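Local coordinates for arylesterase (Agrobacterium tumefaciens, PDB 3DCI), which probably hydrolyses ester bonds as a member of the GDSL-like (SGNH) hydrolase family and binds a zinc ion, at residues V94-H99 with E137-K142. Sequence-based numbering, arbitrary orientation.
Sequences VALSCH and ETFIYK
Leu96 reaches from the last turn of helix 88-99 onto the rings of Phe139 and Tyr141, CB and CD1 over the first and CD2 at the edge of the second. Its CB lies over the middle of the Phe139 ring, 4.0 Å from the centroid and only 11° off the normal, which qualifies as a CH-pi contact. At CG the side chain forks: Leu96 CD1 stays above the same face, 3.8 Å from Phe139 CD1, while CD2 turns to the edge of the Tyr141 ring, 4.2 Å from its CE1. Both methyls then meet the phenol oxygen, with Leu96 CD1 3.7 Å from Tyr141 OH. In the sandwich of a central parallel sheet flanked by helices that marks the SGNH hydrolases, this packing joins helix 88-99, which precedes strand 104-108, to the exit of helix 122-138, which precedes strand 149-154. Phe139 is where the chain departs from helical geometry, and with its CG anti to the backbone N (chi1 -163°) the ring extends to Ser97, whose backbone N lies 4.0 Å from Phe139 CZ, oblique to the ring. Within the loop, Phe139 CB rests on one face of the Tyr141 ring, toward the rim. No hydrogen bond links the two segments; the phenol of Tyr141 instead bonds back to the carbonyl of Val136, which ties the loop to its own helix. Pro83 of a second subunit also packs on Phe139.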
ATOM      1  N   VAL A  94       5.810  -6.439  13.035  1.00 25.47           N
ATOM      2  CA  VAL A  94       4.993  -5.950  14.158  1.00 25.23           C
ATOM      3  C   VAL A  94       5.123  -6.862  15.390  1.00 25.65           C
ATOM      4  O   VAL A  94       5.218  -6.389  16.538  1.00 24.46           O
ATOM      5  CB  VAL A  94       3.515  -5.867  13.741  1.00 25.97           C
ATOM      6  CG1 VAL A  94       2.559  -5.660  14.950  1.00 25.61           C
ATOM      7  CG2 VAL A  94       3.315  -4.783  12.666  1.00 23.45           C
ATOM      8  N   ALA A  95       5.092  -8.163  15.145  1.00 25.08           N
ATOM      9  CA  ALA A  95       5.271  -9.150  16.198  1.00 25.24           C
ATOM     10  C   ALA A  95       6.614  -9.005  16.901  1.00 24.57           C
ATOM     11  O   ALA A  95       6.702  -9.164  18.140  1.00 24.90           O
ATOM     12  CB  ALA A  95       5.102 -10.598  15.637  1.00 24.20           C
ATOM     13  N   LEU A  96       7.664  -8.819  16.121  1.00 24.30           N
ATOM     14  CA  LEU A  96       9.007  -8.628  16.687  1.00 24.82           C
ATOM     15  C   LEU A  96       9.042  -7.372  17.547  1.00 25.15           C
ATOM     16  O   LEU A  96       9.548  -7.399  18.640  1.00 24.69           O
ATOM     17  CB  LEU A  96      10.069  -8.573  15.618  1.00 24.22           C
ATOM     18  CG  LEU A  96      10.326  -9.856  14.810  1.00 23.95           C
ATOM     19  CD1 LEU A  96      11.252  -9.536  13.646  1.00 23.08           C
ATOM     20  CD2 LEU A  96      10.882 -10.986  15.659  1.00 21.84           C
ATOM     21  N   SER A  97       8.441  -6.289  17.090  1.00 25.39           N
ATOM     22  CA  SER A  97       8.445  -5.072  17.896  1.00 26.17           C
ATOM     23  C   SER A  97       7.587  -5.211  19.168  1.00 26.10           C
ATOM     24  O   SER A  97       7.952  -4.721  20.228  1.00 26.13           O
ATOM     25  CB  SER A  97       7.955  -3.896  17.084  1.00 26.83           C
ATOM     26  OG  SER A  97       7.827  -2.735  17.892  1.00 28.88           O
ATOM     27  N   CYS A  98       6.446  -5.872  19.060  1.00 26.15           N
ATOM     28  CA  CYS A  98       5.548  -5.995  20.193  1.00 26.11           C
ATOM     29  C   CYS A  98       6.146  -6.867  21.302  1.00 25.53           C
ATOM     30  O   CYS A  98       5.854  -6.666  22.486  1.00 24.25           O
ATOM     31  CB  CYS A  98       4.218  -6.590  19.772  1.00 25.88           C
ATOM     32  SG  CYS A  98       3.131  -5.381  18.984  1.00 27.59           S
ATOM     33  N   HIS A  99       6.948  -7.843  20.908  1.00 25.53           N
ATOM     34  CA  HIS A  99       7.357  -8.877  21.855  1.00 26.05           C
ATOM     35  C   HIS A  99       8.844  -8.917  22.144  1.00 26.20           C
ATOM     36  O   HIS A  99       9.262  -9.617  23.045  1.00 25.86           O
ATOM     37  CB  HIS A  99       6.851 -10.235  21.385  1.00 26.21           C
ATOM     38  CG  HIS A  99       5.366 -10.287  21.262  1.00 26.59           C
ATOM     39  ND1 HIS A  99       4.534 -10.122  22.350  1.00 26.89           N
ATOM     40  CD2 HIS A  99       4.558 -10.391  20.180  1.00 27.23           C
ATOM     41  CE1 HIS A  99       3.276 -10.154  21.943  1.00 29.64           C
ATOM     42  NE2 HIS A  99       3.264 -10.310  20.633  1.00 29.35           N
ATOM     43  N   GLU A 137      16.854 -11.809  11.550  1.00 26.04           N
ATOM     44  CA  GLU A 137      18.289 -11.566  11.716  1.00 26.19           C
ATOM     45  C   GLU A 137      18.643 -10.086  11.825  1.00 25.20           C
ATOM     46  O   GLU A 137      19.493  -9.687  12.625  1.00 24.90           O
ATOM     47  CB  GLU A 137      19.106 -12.191  10.567  1.00 25.80           C
ATOM     48  CG  GLU A 137      19.102 -13.738  10.511  1.00 29.25           C
ATOM     49  CD  GLU A 137      19.533 -14.320   9.121  1.00 31.36           C
ATOM     50  OE1 GLU A 137      19.964 -13.524   8.238  1.00 39.59           O
ATOM     51  OE2 GLU A 137      19.433 -15.567   8.906  1.00 35.42           O
ATOM     52  N   THR A 138      18.008  -9.261  11.006  1.00 24.63           N
ATOM     53  CA  THR A 138      18.468  -7.897  10.815  1.00 24.98           C
ATOM     54  C   THR A 138      17.561  -6.828  11.434  1.00 25.10           C
ATOM     55  O   THR A 138      17.877  -5.649  11.345  1.00 25.56           O
ATOM     56  CB  THR A 138      18.621  -7.626   9.309  1.00 26.17           C
ATOM     57  OG1 THR A 138      17.336  -7.730   8.703  1.00 24.70           O
ATOM     58  CG2 THR A 138      19.554  -8.653   8.690  1.00 24.99           C
ATOM     59  N   PHE A 139      16.468  -7.220  12.091  1.00 25.03           N
ATOM     60  CA  PHE A 139      15.533  -6.253  12.707  1.00 25.36           C
ATOM     61  C   PHE A 139      16.223  -5.300  13.690  1.00 25.43           C
ATOM     62  O   PHE A 139      17.195  -5.670  14.305  1.00 25.89           O
ATOM     63  CB  PHE A 139      14.429  -7.007  13.423  1.00 25.30           C
ATOM     64  CG  PHE A 139      13.197  -6.184  13.746  1.00 25.01           C
ATOM     65  CD1 PHE A 139      12.255  -5.927  12.772  1.00 25.06           C
ATOM     66  CD2 PHE A 139      12.975  -5.718  15.026  1.00 25.82           C
ATOM     67  CE1 PHE A 139      11.115  -5.219  13.049  1.00 27.89           C
ATOM     68  CE2 PHE A 139      11.825  -5.008  15.335  1.00 27.36           C
ATOM     69  CZ  PHE A 139      10.883  -4.751  14.335  1.00 26.12           C
ATOM     70  N   ILE A 140      15.715  -4.086  13.842  1.00 26.35           N
ATOM     71  CA  ILE A 140      16.284  -3.126  14.831  1.00 26.80           C
ATOM     72  C   ILE A 140      15.631  -3.424  16.172  1.00 26.48           C
ATOM     73  O   ILE A 140      14.527  -2.953  16.453  1.00 27.50           O
ATOM     74  CB  ILE A 140      16.041  -1.633  14.451  1.00 26.99           C
ATOM     75  CG1 ILE A 140      16.567  -1.349  13.036  1.00 28.52           C
ATOM     76  CG2 ILE A 140      16.735  -0.681  15.474  1.00 27.36           C
ATOM     77  CD1 ILE A 140      18.096  -1.509  12.878  1.00 25.18           C
ATOM     78  N   TYR A 141      16.297  -4.252  16.960  1.00 26.54           N
ATOM     79  CA  TYR A 141      15.808  -4.656  18.271  1.00 26.66           C
ATOM     80  C   TYR A 141      16.219  -3.641  19.354  1.00 26.98           C
ATOM     81  O   TYR A 141      17.202  -2.895  19.197  1.00 26.47           O
ATOM     82  CB  TYR A 141      16.325  -6.058  18.626  1.00 25.80           C
ATOM     83  CG  TYR A 141      15.823  -7.186  17.714  1.00 24.22           C
ATOM     84  CD1 TYR A 141      14.517  -7.629  17.777  1.00 26.40           C
ATOM     85  CD2 TYR A 141      16.677  -7.822  16.823  1.00 25.01           C
ATOM     86  CE1 TYR A 141      14.065  -8.666  16.967  1.00 26.04           C
ATOM     87  CE2 TYR A 141      16.237  -8.832  15.997  1.00 23.13           C
ATOM     88  CZ  TYR A 141      14.932  -9.247  16.063  1.00 24.23           C
ATOM     89  OH  TYR A 141      14.490 -10.258  15.242  1.00 25.23           O
ATOM     90  N   LYS A 142      15.431  -3.597  20.425  1.00 27.49           N
ATOM     91  CA  LYS A 142      15.769  -2.853  21.637  1.00 28.61           C
ATOM     92  C   LYS A 142      15.962  -3.883  22.744  1.00 28.78           C
ATOM     93  O   LYS A 142      14.987  -4.531  23.167  1.00 28.45           O
ATOM     94  CB  LYS A 142      14.666  -1.848  22.026  1.00 29.10           C
ATOM     95  CG  LYS A 142      14.276  -0.840  20.952  1.00 29.89           C
ATOM     96  CD  LYS A 142      13.115  -0.002  21.462  1.00 30.14           C
ATOM     97  CE  LYS A 142      12.732   1.094  20.490  1.00 31.44           C
ATOM     98  NZ  LYS A 142      13.655   2.250  20.620  1.00 31.42           N
TER